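Local structure of adenosine kinase (Sinorhizobium meliloti, 3UBO) at residues 63-68 and 315-320. The protein probably catalyses the ATP-dependent phosphorylation of adenosine to AMP, as a kinase of the pfkB family, and binds both adenosine and ADP. Sequence-based numbering, arbitrary orientation.
Sequences AGNTAA and GPRPLV. With ADN (adenosine), chain C.
Asn65, on helix 62-73, faces Arg317, in the irregular loop between helices 296-311 and 322-336, with their CA atoms 6.1 Å apart. In this ribokinase-like fold of the pfkB kinases, the buried contact forms part of the wall of the adenosine pocket, to which Asn65 and Pro316 both belong. The amide of Asn65 works in two directions. Its OD1 accepts a hydrogen bond from Arg317 NE at 2.8 Å, with an N-H...O angle of 154°; the donor lies in the carbonyl plane, and OD1 sits at the guanidinium edge. Its ND2 donates to O3' of adenosine at 3.0 Å and also bonds Asp280 of the GAGD motif, so the arginine helps fix which end of the amide faces the ribose. The amide and guanidinium planes stand 83° apart. Arg317 CG lies beside its own backbone N (chi1 -72°), and from there the chain runs extended to NE, crossing obliquely beside the helix and bringing the guanidinium up to Gly64 O and Asn65 OD1. Gly64 O sits over one face of that group, while NH2 bonds Gly60 O and Phe92 adds a cation-pi contact. The methyl of Ala68 packs against the aliphatic part of the arginine, CB to Arg317 CD 3.6 Å. A leucine in place of Arg317 would probably leave Asn65 OD1 without its donor and the amide freer to turn away from the ribose. Pro316 fills the space beside the amide and the sugar: its CB lies 3.4 Å from Asn65 ND2 and 3.4 Å from O3' of adenosine.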
ATOM      1  N   ALA A  63     -14.763  -6.903   8.668  1.00 50.26           N
ATOM      2  CA  ALA A  63     -15.592  -5.857   9.214  1.00 50.69           C
ATOM      3  C   ALA A  63     -15.002  -4.455   9.133  1.00 52.30           C
ATOM      4  O   ALA A  63     -15.727  -3.478   8.979  1.00 55.58           O
ATOM      5  CB  ALA A  63     -15.951  -6.149  10.655  1.00 54.14           C
ATOM      6  N   GLY A  64     -13.701  -4.305   9.232  1.00 50.52           N
ATOM      7  CA  GLY A  64     -13.153  -2.960   9.245  1.00 49.36           C
ATOM      8  C   GLY A  64     -13.281  -2.316   7.881  1.00 54.24           C
ATOM      9  O   GLY A  64     -13.300  -1.076   7.768  1.00 53.87           O
ATOM     10  N   ASN A  65     -13.371  -3.174   6.848  1.00 53.25           N
ATOM     11  CA  ASN A  65     -13.403  -2.748   5.487  1.00 53.09           C
ATOM     12  C   ASN A  65     -14.826  -2.258   5.239  1.00 54.19           C
ATOM     13  O   ASN A  65     -15.054  -1.165   4.695  1.00 52.49           O
ATOM     14  CB  ASN A  65     -13.029  -3.921   4.545  1.00 53.71           C
ATOM     15  CG  ASN A  65     -11.521  -4.242   4.526  1.00 52.34           C
ATOM     16  OD1 ASN A  65     -10.651  -3.387   4.871  1.00 48.96           O
ATOM     17  ND2 ASN A  65     -11.211  -5.483   4.094  1.00 49.09           N
ATOM     18  N   THR A  66     -15.781  -3.073   5.679  1.00 54.75           N
ATOM     19  CA  THR A  66     -17.178  -2.799   5.457  1.00 52.91           C
ATOM     20  C   THR A  66     -17.499  -1.437   6.102  1.00 53.05           C
ATOM     21  O   THR A  66     -18.306  -0.709   5.601  1.00 53.57           O
ATOM     22  CB  THR A  66     -18.033  -3.897   6.048  1.00 53.82           C
ATOM     23  OG1 THR A  66     -17.819  -5.145   5.356  1.00 53.65           O
ATOM     24  CG2 THR A  66     -19.419  -3.509   5.940  1.00 54.01           C
ATOM     25  N   ALA A  67     -16.832  -1.053   7.187  1.00 52.16           N
ATOM     26  CA  ALA A  67     -17.052   0.299   7.787  1.00 51.61           C
ATOM     27  C   ALA A  67     -16.359   1.479   7.102  1.00 52.23           C
ATOM     28  O   ALA A  67     -16.940   2.581   7.032  1.00 50.90           O
ATOM     29  CB  ALA A  67     -16.728   0.328   9.332  1.00 48.21           C
ATOM     30  N   ALA A  68     -15.099   1.283   6.649  1.00 52.89           N
ATOM     31  CA  ALA A  68     -14.477   2.233   5.693  1.00 54.93           C
ATOM     32  C   ALA A  68     -15.385   2.329   4.446  1.00 52.04           C
ATOM     33  O   ALA A  68     -15.529   3.408   3.922  1.00 52.01           O
ATOM     34  CB  ALA A  68     -13.023   1.874   5.292  1.00 54.14           C
ATOM     35  N   GLY A 315      -5.505  -4.245  -2.918  1.00 58.77           N
ATOM     36  CA  GLY A 315      -6.078  -3.595  -1.742  1.00 57.63           C
ATOM     37  C   GLY A 315      -7.581  -3.813  -1.529  1.00 60.99           C
ATOM     38  O   GLY A 315      -8.351  -3.931  -2.526  1.00 64.37           O
ATOM     39  N   PRO A 316      -8.028  -3.853  -0.242  1.00 61.56           N
ATOM     40  CA  PRO A 316      -9.440  -4.089   0.089  1.00 59.63           C
ATOM     41  C   PRO A 316     -10.250  -2.778   0.380  1.00 60.81           C
ATOM     42  O   PRO A 316     -11.466  -2.920   0.537  1.00 60.01           O
ATOM     43  CB  PRO A 316      -9.319  -4.879   1.369  1.00 59.26           C
ATOM     44  CG  PRO A 316      -8.233  -4.041   2.150  1.00 56.48           C
ATOM     45  CD  PRO A 316      -7.244  -3.610   0.995  1.00 57.80           C
ATOM     46  N   ARG A 317      -9.636  -1.580   0.408  1.00 58.41           N
ATOM     47  CA  ARG A 317     -10.370  -0.353   0.760  1.00 59.36           C
ATOM     48  C   ARG A 317     -10.210   0.798  -0.237  1.00 63.80           C
ATOM     49  O   ARG A 317      -9.097   1.162  -0.612  1.00 66.36           O
ATOM     50  CB  ARG A 317      -9.955   0.188   2.181  1.00 60.09           C
ATOM     51  CG  ARG A 317     -10.437  -0.608   3.395  1.00 55.54           C
ATOM     52  CD  ARG A 317      -9.961   0.065   4.685  1.00 58.77           C
ATOM     53  NE  ARG A 317     -10.061  -0.810   5.866  1.00 53.94           N
ATOM     54  CZ  ARG A 317      -9.666  -0.436   7.086  1.00 56.23           C
ATOM     55  NH1 ARG A 317      -9.171   0.805   7.235  1.00 58.63           N
ATOM     56  NH2 ARG A 317      -9.762  -1.283   8.161  1.00 52.83           N
ATOM     57  N   PRO A 318     -11.325   1.429  -0.627  1.00 66.30           N
ATOM     58  CA  PRO A 318     -11.319   2.651  -1.475  1.00 63.74           C
ATOM     59  C   PRO A 318     -10.487   3.695  -0.795  1.00 62.49           C
ATOM     60  O   PRO A 318     -10.716   3.895   0.345  1.00 65.75           O
ATOM     61  CB  PRO A 318     -12.777   3.125  -1.408  1.00 63.48           C
ATOM     62  CG  PRO A 318     -13.338   2.372  -0.117  1.00 65.76           C
ATOM     63  CD  PRO A 318     -12.683   1.038  -0.206  1.00 63.67           C
ATOM     64  N   LEU A 319      -9.552   4.345  -1.431  1.00 63.72           N
ATOM     65  CA  LEU A 319      -8.692   5.297  -0.723  1.00 63.48           C
ATOM     66  C   LEU A 319      -9.166   6.745  -0.906  1.00 66.30           C
ATOM     67  O   LEU A 319      -8.474   7.730  -0.516  1.00 65.97           O
ATOM     68  CB  LEU A 319      -7.249   5.154  -1.223  1.00 63.72           C
ATOM     69  CG  LEU A 319      -6.753   3.698  -1.222  1.00 65.32           C
ATOM     70  CD1 LEU A 319      -5.372   3.574  -1.967  1.00 62.38           C
ATOM     71  CD2 LEU A 319      -6.719   3.074   0.227  1.00 59.50           C
ATOM     72  N   VAL A 320     -10.339   6.859  -1.533  1.00 67.28           N
ATOM     73  CA  VAL A 320     -11.019   8.139  -1.719  1.00 67.80           C
ATOM     74  C   VAL A 320     -12.521   7.832  -1.651  1.00 68.77           C
ATOM     75  O   VAL A 320     -12.959   6.692  -2.011  1.00 68.01           O
ATOM     76  CB  VAL A 320     -10.649   8.824  -3.065  1.00 66.86           C
ATOM     77  CG1 VAL A 320      -9.137   9.207  -3.107  1.00 63.58           C
ATOM     78  CG2 VAL A 320     -11.068   7.933  -4.220  1.00 66.08           C
TER
HETATM   79  O5' ADN C 353     -12.328 -10.474   2.881  1.00 62.56           O
HETATM   80  C5' ADN C 353     -11.395  -9.335   2.762  1.00 59.20           C
HETATM   81  C4' ADN C 353     -10.545  -9.062   4.050  1.00 57.27           C
HETATM   82  O4' ADN C 353     -10.470 -10.189   4.931  1.00 60.11           O
HETATM   83  C3' ADN C 353      -9.056  -8.437   4.125  1.00 55.91           C
HETATM   84  O3' ADN C 353      -8.739  -7.083   3.913  1.00 58.64           O
HETATM   85  C2' ADN C 353      -8.528  -8.989   5.492  1.00 56.50           C
HETATM   86  O2' ADN C 353      -7.958  -8.013   6.390  1.00 55.59           O
HETATM   87  C1' ADN C 353      -9.716  -9.712   5.989  1.00 59.74           C
HETATM   88  N9  ADN C 353      -9.331 -10.888   6.826  1.00 61.81           N
HETATM   89  C8  ADN C 353      -8.490 -12.007   6.562  1.00 62.11           C
HETATM   90  N7  ADN C 353      -8.567 -12.930   7.639  1.00 59.29           N
HETATM   91  C5  ADN C 353      -9.471 -12.376   8.564  1.00 62.73           C
HETATM   92  C6  ADN C 353      -9.931 -12.817   9.835  1.00 61.53           C
HETATM   93  N6  ADN C 353      -9.512 -14.070  10.402  1.00 60.93           N
HETATM   94  N1  ADN C 353     -10.878 -11.984  10.536  1.00 61.70           N
HETATM   95  C2  ADN C 353     -11.328 -10.752   9.960  1.00 60.08           C
HETATM   96  N3  ADN C 353     -10.895 -10.276   8.698  1.00 58.33           N
HETATM   97  C4  ADN C 353      -9.953 -11.103   8.040  1.00 60.90           C